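Local atomic coordinates of tRNA dimethylallyltransferase (Staphylococcus epidermidis ATCC 12228, PDB entry 3D3Q), a protein that probably transfers a dimethylallyl group from dimethylallyl diphosphate to adenosine 37 of tRNAs that read codons beginning with uridine. Residues Ser111-Tyr116 with Asn286-His291; Lys129-Lys134 with Ala172-Leu177; Tyr149-Ser152 with Ser157-Asp160. One frame throughout, in Å; residues are numbered along the deposited sequence.

Contact 1: residues Ser111-Tyr116 with Asn286-His291; sequences SLLYNY and NKMNVH
Met288, modelled as selenomethionine, reaches from the loop between helix 262-286 and strand 291-294 to two side chains at the end of helix 106-113. Its methyl CE lies 3.3 Å from CD1 of Leu113, and the two side chains cross at about a right angle. The Met288 chain gets there by folding: CG stands anti to the carbonyl carbon (chi1 -45°), and further bends at chi2 and chi3 (-83°) bring CE round onto the leucine branch. The selenium occupies a different place, beside the Tyr114 ring near its plane, with SE 4.3 Å from CE2, so it meets the ring edge and not a face. One ring face is instead taken by Leu113, whose CB sits 3.9 Å above the plane and over its centre. Tyr114 is the first residue past the helix to leave helical geometry, and its ring lies against the preceding leucine. Strand 197-204 adds Thr198 against Leu113 and Leu200 against Met288. With no hydrogen bond between the two segments, the buried contact is apolar throughout: methyl groups, selenium and a ring edge join the helix end to the loop by van der Waals forces alone.

Contact 2: residues Lys129-Lys134 with Ala172-Leu177; sequences KQVKLK and AIEYYL
Helices 125-136 and 166-179 form a roughly antiparallel helix pair in the helical part of the chain between strands 98-102 and 197-204 of the P-loop core, and Val131 and Leu177 hold its centre. The axes of the two six-residue segments approach to 9.8 Å, with 150° between their directions. Here the packing is close: both side chains point across the interface and run alongside one another with opposite sense, CG2 of Val131 lying 3.9 Å from CB of Leu177. The two valine methyls divide the work. CG1, anti to the backbone N (chi1 172°), reaches the backbone of Glu174, 4.0 Å from its O, while CG2 lies against the carbonyl group and CB of Leu177. Ile173 and Leu177 also touch helix 143-153, which covers that flank of the pair.

Away from this centre the contact thins. Gln130 bends at chi2 to lay its amide across Leu177, NE2 standing 4.0 Å from CD1, a partly exposed touch without a bond. On the more open side Lys132 NZ stays 5.4 Å from Glu174 OE1, too far for a salt bridge; that carboxylate oxygen pairs with Lys178 of its own helix. Back at the packed centre, the Leu177 carbonyl oxygen accepts a hydrogen bond from Lys127 NZ and lies 3.5 Å from CG2 of Val131.

Contact 3: residues Tyr149-Ser152 with Ser157-Asp160; sequences YLAS and SAKD
Consecutive helices 143-153 and 155-160 turn sharply against each other, bringing the CA atoms of Ala151 and Ala158 to 5.1 Å. The methyl of Ala158 points into this junction and meets two residues at once. CD1 of Leu150 approaches to 3.4 Å from Ala158 CB, and the same methyl lies 3.6 Å from CA of Ala151, practically on the backbone of the first helix. The methyls of the two alanines are themselves 4.0 Å apart. With CG anti to the backbone N (chi1 -160°), Leu150 extends toward the second helix, and its CD1 touches Ala158 and, more loosely, CB of Ser157. From helix 166-179, Val169 and Ile173 touch Leu150 as well, so the leucine bridges the corner and the neighbouring helix. Hydrogen bonds stay off the interface: within helix 143-153, Ser152 OG donates to the carbonyl O of Tyr149, 2.6 Å away and tilted 23° from the carbonyl plane, while between the helices Ser157 N donates to Asp154 OD2. Across the corner the chemistry is aliphatic, and the close backbone approach is consistent with the small alanine side chains, so the contact between the two segments rests on van der Waals packing of carbon atoms.

Contacts 2 and 3 belong to one helical cluster: their centres are 15 Å apart and Tyr149 joins them, its OH 3.4 Å from Leu177 CD2, while Leu150 CG lies 3.6 Å from Ile173 CG1. Contact 1 sits deeper, where the helical part meets the sheet, 20 Å from the centre of contact 2, and touches it where Asn286 O approaches CE1 of Tyr175. Along the chain contact 3 is nested within contact 2, and both within contact 1. The side chain of Met288 in contact 1 is about 10 Å from that of Thr105, a probable tRNA-interacting residue, and about 11 Å from Gly14 of the predicted ATP site. Contacts 2 and 3 include none of the residues thought to bind ATP or tRNA.

Contact 1: residues Ser111-Tyr116 with Asn286-His291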
loop_
_atom_site.group_PDB
_atom_site.type_symbol
_atom_site.label_atom_id
_atom_site.label_comp_id
_atom_site.label_asym_id
_atom_site.label_seq_id
_atom_site.Cartn_x
_atom_site.Cartn_y
_atom_site.Cartn_z
ATOM N N SER A 111 -4.900 8.918 5.324
ATOM C CA SER A 111 -5.677 10.148 5.219
ATOM C C SER A 111 -7.161 9.803 5.149
ATOM O O SER A 111 -8.013 10.551 5.632
ATOM C CB SER A 111 -5.244 10.935 3.974
ATOM O OG SER A 111 -3.848 11.181 3.990
ATOM N N LEU A 112 -7.449 8.646 4.561
ATOM C CA LEU A 112 -8.817 8.158 4.407
ATOM C C LEU A 112 -9.324 7.399 5.618
ATOM O O LEU A 112 -10.521 7.378 5.891
ATOM C CB LEU A 112 -8.908 7.236 3.180
ATOM C CG LEU A 112 -10.160 6.366 3.007
ATOM C CD1 LEU A 112 -11.417 7.227 2.889
ATOM C CD2 LEU A 112 -9.977 5.503 1.783
ATOM N N LEU A 113 -8.415 6.764 6.339
ATOM C CA LEU A 113 -8.809 5.980 7.497
ATOM C C LEU A 113 -8.959 6.783 8.783
ATOM O O LEU A 113 -9.867 6.530 9.571
ATOM C CB LEU A 113 -7.806 4.844 7.715
ATOM C CG LEU A 113 -7.699 3.872 6.535
ATOM C CD1 LEU A 113 -6.611 2.859 6.807
ATOM C CD2 LEU A 113 -9.038 3.179 6.320
ATOM N N TYR A 114 -8.093 7.768 8.972
ATOM C CA TYR A 114 -8.104 8.567 10.187
ATOM C C TYR A 114 -8.310 10.044 9.949
ATOM O O TYR A 114 -7.874 10.576 8.937
ATOM C CB TYR A 114 -6.778 8.371 10.914
ATOM C CG TYR A 114 -6.376 6.922 11.030
ATOM C CD1 TYR A 114 -7.208 6.018 11.668
ATOM C CD2 TYR A 114 -5.172 6.458 10.496
ATOM C CE1 TYR A 114 -6.870 4.690 11.777
ATOM C CE2 TYR A 114 -4.813 5.118 10.600
ATOM C CZ TYR A 114 -5.681 4.238 11.250
ATOM O OH TYR A 114 -5.393 2.907 11.393
ATOM N N ASN A 115 -8.959 10.712 10.893
ATOM C CA ASN A 115 -9.186 12.142 10.778
ATOM C C ASN A 115 -8.181 12.949 11.560
ATOM O O ASN A 115 -8.572 13.761 12.388
ATOM C CB ASN A 115 -10.560 12.499 11.294
ATOM C CG ASN A 115 -11.594 12.444 10.233
ATOM O OD1 ASN A 115 -12.741 12.796 10.474
ATOM N ND2 ASN A 115 -11.203 12.003 9.032
ATOM N N TYR A 116 -6.896 12.734 11.313
ATOM C CA TYR A 116 -5.879 13.480 12.034
ATOM C C TYR A 116 -4.738 13.845 11.098
ATOM O O TYR A 116 -4.522 13.183 10.078
ATOM C CB TYR A 116 -5.363 12.672 13.259
ATOM C CG TYR A 116 -4.173 11.728 13.010
ATOM C CD1 TYR A 116 -2.845 12.195 13.047
ATOM C CD2 TYR A 116 -4.375 10.367 12.687
ATOM C CE1 TYR A 116 -1.763 11.332 12.760
ATOM C CE2 TYR A 116 -3.293 9.506 12.404
ATOM C CZ TYR A 116 -2.003 10.003 12.440
ATOM O OH TYR A 116 -0.960 9.187 12.121
ATOM N N ASN A 286 5.506 0.703 9.642
ATOM C CA ASN A 286 5.860 1.606 10.720
ATOM C C ASN A 286 4.823 2.692 10.985
ATOM O O ASN A 286 5.117 3.679 11.652
ATOM C CB ASN A 286 7.199 2.271 10.401
ATOM C CG ASN A 286 8.324 1.279 10.247
ATOM O OD1 ASN A 286 9.410 1.620 9.761
ATOM N ND2 ASN A 286 8.078 0.040 10.661
ATOM N N LYS A 287 3.615 2.532 10.470
ATOM C CA LYS A 287 2.610 3.564 10.665
ATOM C C LYS A 287 1.229 2.971 10.787
ATOM O O LYS A 287 0.364 3.502 11.485
ATOM C CB LYS A 287 2.604 4.535 9.481
ATOM C CG LYS A 287 3.921 5.215 9.170
ATOM C CD LYS A 287 4.212 6.319 10.158
ATOM C CE LYS A 287 5.359 7.204 9.674
ATOM N NZ LYS A 287 5.075 7.852 8.354
HETATM N N MSE A 288 1.020 1.866 10.090
HETATM C CA MSE A 288 -0.277 1.207 10.089
HETATM C C MSE A 288 -0.214 -0.123 10.778
HETATM O O MSE A 288 0.845 -0.736 10.911
HETATM C CB MSE A 288 -0.749 0.953 8.662
HETATM C CG MSE A 288 -0.588 2.110 7.708
HETATM SE SE MSE A 288 -1.964 3.407 7.882
HETATM C CE MSE A 288 -3.307 2.550 6.780
ATOM N N ASN A 289 -1.376 -0.570 11.202
ATOM C CA ASN A 289 -1.476 -1.851 11.840
ATOM C C ASN A 289 -2.160 -2.710 10.791
ATOM O O ASN A 289 -3.379 -2.842 10.774
ATOM C CB ASN A 289 -2.335 -1.755 13.096
ATOM C CG ASN A 289 -2.372 -3.054 13.856
ATOM O OD1 ASN A 289 -1.329 -3.562 14.283
ATOM N ND2 ASN A 289 -3.569 -3.612 14.025
ATOM N N VAL A 290 -1.357 -3.264 9.895
ATOM C CA VAL A 290 -1.862 -4.097 8.820
ATOM C C VAL A 290 -1.744 -5.588 9.130
ATOM O O VAL A 290 -0.777 -6.026 9.758
ATOM C CB VAL A 290 -1.078 -3.852 7.516
ATOM C CG1 VAL A 290 -1.762 -4.549 6.363
ATOM C CG2 VAL A 290 -0.942 -2.370 7.263
ATOM N N HIS A 291 -2.733 -6.361 8.674
ATOM C CA HIS A 291 -2.749 -7.822 8.843
ATOM C C HIS A 291 -2.078 -8.336 7.567
ATOM O O HIS A 291 -2.723 -8.535 6.545
ATOM C CB HIS A 291 -4.193 -8.334 8.946
ATOM C CG HIS A 291 -4.303 -9.789 9.294
ATOM N ND1 HIS A 291 -3.899 -10.794 8.441
ATOM C CD2 HIS A 291 -4.806 -10.405 10.390
ATOM C CE1 HIS A 291 -4.152 -11.969 8.992
ATOM N NE2 HIS A 291 -4.703 -11.760 10.174
#

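Contact 2: residues Lys129-Lys134 with Ala172-Leu177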
loop_
_atom_site.group_PDB
_atom_site.type_symbol
_atom_site.label_atom_id
_atom_site.label_comp_id
_atom_site.label_asym_id
_atom_site.label_seq_id
_atom_site.Cartn_x
_atom_site.Cartn_y
_atom_site.Cartn_z
ATOM N N LYS A 129 19.515 0.468 11.009
ATOM C CA LYS A 129 20.591 -0.415 11.461
ATOM C C LYS A 129 20.617 -0.472 12.982
ATOM O O LYS A 129 20.690 -1.549 13.580
ATOM C CB LYS A 129 21.948 0.093 10.937
ATOM C CG LYS A 129 23.045 -0.979 10.908
ATOM C CD LYS A 129 24.312 -0.506 10.179
ATOM C CE LYS A 129 25.153 -1.680 9.625
ATOM N NZ LYS A 129 25.591 -2.698 10.640
ATOM N N GLN A 130 20.559 0.706 13.593
ATOM C CA GLN A 130 20.568 0.843 15.046
ATOM C C GLN A 130 19.415 0.036 15.635
ATOM O O GLN A 130 19.618 -0.811 16.499
ATOM C CB GLN A 130 20.424 2.330 15.430
ATOM C CG GLN A 130 20.698 2.696 16.910
ATOM C CD GLN A 130 19.511 2.446 17.855
ATOM O OE1 GLN A 130 19.255 1.312 18.285
ATOM N NE2 GLN A 130 18.779 3.513 18.175
ATOM N N VAL A 131 18.206 0.305 15.150
ATOM C CA VAL A 131 17.005 -0.372 15.626
ATOM C C VAL A 131 17.023 -1.874 15.370
ATOM O O VAL A 131 16.692 -2.670 16.254
ATOM C CB VAL A 131 15.740 0.226 14.969
ATOM C CG1 VAL A 131 14.511 -0.611 15.322
ATOM C CG2 VAL A 131 15.560 1.669 15.434
ATOM N N LYS A 132 17.403 -2.255 14.154
ATOM C CA LYS A 132 17.443 -3.659 13.784
ATOM C C LYS A 132 18.532 -4.336 14.594
ATOM O O LYS A 132 18.293 -5.367 15.219
ATOM C CB LYS A 132 17.722 -3.811 12.286
ATOM C CG LYS A 132 17.211 -5.122 11.673
ATOM C CD LYS A 132 15.676 -5.188 11.655
ATOM C CE LYS A 132 15.164 -6.508 11.068
ATOM N NZ LYS A 132 13.677 -6.560 10.878
ATOM N N LEU A 133 19.723 -3.749 14.600
ATOM C CA LEU A 133 20.821 -4.332 15.351
ATOM C C LEU A 133 20.490 -4.487 16.811
ATOM O O LEU A 133 20.781 -5.520 17.406
ATOM C CB LEU A 133 22.073 -3.483 15.218
ATOM C CG LEU A 133 22.837 -3.792 13.937
ATOM C CD1 LEU A 133 23.950 -2.775 13.782
ATOM C CD2 LEU A 133 23.379 -5.232 13.981
ATOM N N LYS A 134 19.886 -3.451 17.384
ATOM C CA LYS A 134 19.513 -3.437 18.800
ATOM C C LYS A 134 18.431 -4.467 19.087
ATOM O O LYS A 134 18.400 -5.053 20.168
ATOM C CB LYS A 134 19.022 -2.036 19.185
ATOM C CG LYS A 134 19.270 -1.648 20.636
ATOM C CD LYS A 134 18.280 -2.285 21.598
ATOM C CE LYS A 134 18.713 -2.055 23.045
ATOM N NZ LYS A 134 19.995 -2.769 23.322
ATOM N N ALA A 172 6.070 -2.876 19.677
ATOM C CA ALA A 172 6.060 -1.686 20.498
ATOM C C ALA A 172 7.500 -1.213 20.703
ATOM O O ALA A 172 7.822 -0.048 20.471
ATOM C CB ALA A 172 5.398 -1.974 21.836
ATOM N N ILE A 173 8.375 -2.114 21.136
ATOM C CA ILE A 173 9.778 -1.771 21.337
ATOM C C ILE A 173 10.403 -1.297 20.025
ATOM O O ILE A 173 11.210 -0.372 20.005
ATOM C CB ILE A 173 10.546 -2.982 21.869
ATOM C CG1 ILE A 173 10.006 -3.332 23.250
ATOM C CG2 ILE A 173 12.034 -2.688 21.921
ATOM C CD1 ILE A 173 10.439 -4.672 23.732
ATOM N N GLU A 174 10.012 -1.928 18.927
ATOM C CA GLU A 174 10.510 -1.563 17.607
ATOM C C GLU A 174 10.112 -0.132 17.218
ATOM O O GLU A 174 10.940 0.645 16.737
ATOM C CB GLU A 174 9.958 -2.541 16.578
ATOM C CG GLU A 174 10.395 -2.272 15.159
ATOM C CD GLU A 174 9.726 -3.193 14.153
ATOM O OE1 GLU A 174 10.054 -3.054 12.946
ATOM O OE2 GLU A 174 8.883 -4.037 14.566
ATOM N N TYR A 175 8.839 0.204 17.425
ATOM C CA TYR A 175 8.288 1.524 17.111
ATOM C C TYR A 175 8.985 2.649 17.878
ATOM O O TYR A 175 9.366 3.669 17.300
ATOM C CB TYR A 175 6.798 1.540 17.440
ATOM C CG TYR A 175 6.157 2.879 17.236
ATOM C CD1 TYR A 175 5.761 3.300 15.971
ATOM C CD2 TYR A 175 5.961 3.733 18.306
ATOM C CE1 TYR A 175 5.181 4.548 15.777
ATOM C CE2 TYR A 175 5.386 4.971 18.131
ATOM C CZ TYR A 175 4.995 5.383 16.871
ATOM O OH TYR A 175 4.412 6.625 16.732
ATOM N N TYR A 176 9.118 2.453 19.188
ATOM C CA TYR A 176 9.776 3.396 20.085
ATOM C C TYR A 176 11.197 3.679 19.611
ATOM O O TYR A 176 11.547 4.813 19.313
ATOM C CB TYR A 176 9.847 2.809 21.500
ATOM C CG TYR A 176 10.655 3.661 22.445
ATOM C CD1 TYR A 176 10.326 5.000 22.642
ATOM C CD2 TYR A 176 11.765 3.152 23.112
ATOM C CE1 TYR A 176 11.080 5.816 23.475
ATOM C CE2 TYR A 176 12.536 3.965 23.948
ATOM C CZ TYR A 176 12.186 5.295 24.128
ATOM O OH TYR A 176 12.909 6.128 24.959
ATOM N N LEU A 177 12.010 2.626 19.560
ATOM C CA LEU A 177 13.401 2.736 19.137
ATOM C C LEU A 177 13.604 3.536 17.843
ATOM O O LEU A 177 14.641 4.169 17.678
ATOM C CB LEU A 177 14.031 1.348 18.970
ATOM C CG LEU A 177 15.055 0.831 20.006
ATOM C CD1 LEU A 177 15.926 1.982 20.541
ATOM C CD2 LEU A 177 14.331 0.148 21.143
#

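Contact 3: residues Tyr149-Ser152 with Ser157-Asp160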
loop_
_atom_site.group_PDB
_atom_site.type_symbol
_atom_site.label_atom_id
_atom_site.label_comp_id
_atom_site.label_asym_id
_atom_site.label_seq_id
_atom_site.Cartn_x
_atom_site.Cartn_y
_atom_site.Cartn_z
ATOM N N TYR A 149 11.814 -4.453 29.854
ATOM C CA TYR A 149 12.433 -3.465 28.989
ATOM C C TYR A 149 11.385 -2.582 28.346
ATOM O O TYR A 149 11.535 -1.369 28.291
ATOM C CB TYR A 149 13.251 -4.157 27.899
ATOM C CG TYR A 149 13.871 -3.196 26.926
ATOM C CD1 TYR A 149 14.751 -2.214 27.364
ATOM C CD2 TYR A 149 13.566 -3.252 25.566
ATOM C CE1 TYR A 149 15.319 -1.306 26.477
ATOM C CE2 TYR A 149 14.134 -2.343 24.661
ATOM C CZ TYR A 149 15.010 -1.374 25.129
ATOM O OH TYR A 149 15.595 -0.471 24.266
ATOM N N LEU A 150 10.317 -3.190 27.855
ATOM C CA LEU A 150 9.261 -2.421 27.215
ATOM C C LEU A 150 8.608 -1.511 28.256
ATOM O O LEU A 150 8.419 -0.319 28.007
ATOM C CB LEU A 150 8.232 -3.368 26.590
ATOM C CG LEU A 150 7.263 -2.934 25.481
ATOM C CD1 LEU A 150 5.838 -3.234 25.935
ATOM C CD2 LEU A 150 7.428 -1.456 25.127
ATOM N N ALA A 151 8.292 -2.066 29.430
ATOM C CA ALA A 151 7.665 -1.313 30.528
ATOM C C ALA A 151 8.362 0.017 30.829
ATOM O O ALA A 151 7.710 1.049 31.002
ATOM C CB ALA A 151 7.634 -2.170 31.787
ATOM N N SER A 152 9.687 -0.023 30.898
ATOM C CA SER A 152 10.483 1.158 31.175
ATOM C C SER A 152 10.112 2.338 30.267
ATOM O O SER A 152 10.193 3.478 30.692
ATOM C CB SER A 152 11.954 0.844 30.977
ATOM O OG SER A 152 12.243 0.820 29.600
ATOM N N SER A 157 1.552 0.358 27.100
ATOM C CA SER A 157 1.651 -0.806 26.219
ATOM C C SER A 157 1.962 -2.098 26.974
ATOM O O SER A 157 1.211 -3.074 26.889
ATOM C CB SER A 157 2.719 -0.593 25.140
ATOM O OG SER A 157 2.153 -0.103 23.919
ATOM N N ALA A 158 3.072 -2.109 27.710
ATOM C CA ALA A 158 3.463 -3.300 28.464
ATOM C C ALA A 158 2.380 -3.676 29.468
ATOM O O ALA A 158 2.313 -4.817 29.925
ATOM C CB ALA A 158 4.788 -3.058 29.179
ATOM N N LYS A 159 1.536 -2.713 29.814
ATOM C CA LYS A 159 0.460 -2.976 30.752
ATOM C C LYS A 159 -0.489 -4.043 30.188
ATOM O O LYS A 159 -0.609 -5.124 30.746
ATOM C CB LYS A 159 -0.314 -1.689 31.060
ATOM C CG LYS A 159 -1.398 -1.839 32.123
ATOM C CD LYS A 159 -2.278 -0.594 32.210
ATOM C CE LYS A 159 -3.449 -0.791 33.176
ATOM N NZ LYS A 159 -4.362 0.405 33.236
ATOM N N ASP A 160 -1.144 -3.766 29.072
ATOM C CA ASP A 160 -2.069 -4.745 28.513
ATOM C C ASP A 160 -1.423 -5.911 27.728
ATOM O O ASP A 160 -1.895 -7.050 27.812
ATOM C CB ASP A 160 -3.042 -4.054 27.603
ATOM C CG ASP A 160 -2.340 -3.328 26.526
ATOM O OD1 ASP A 160 -2.092 -2.107 26.700
ATOM O OD2 ASP A 160 -1.999 -3.998 25.521
#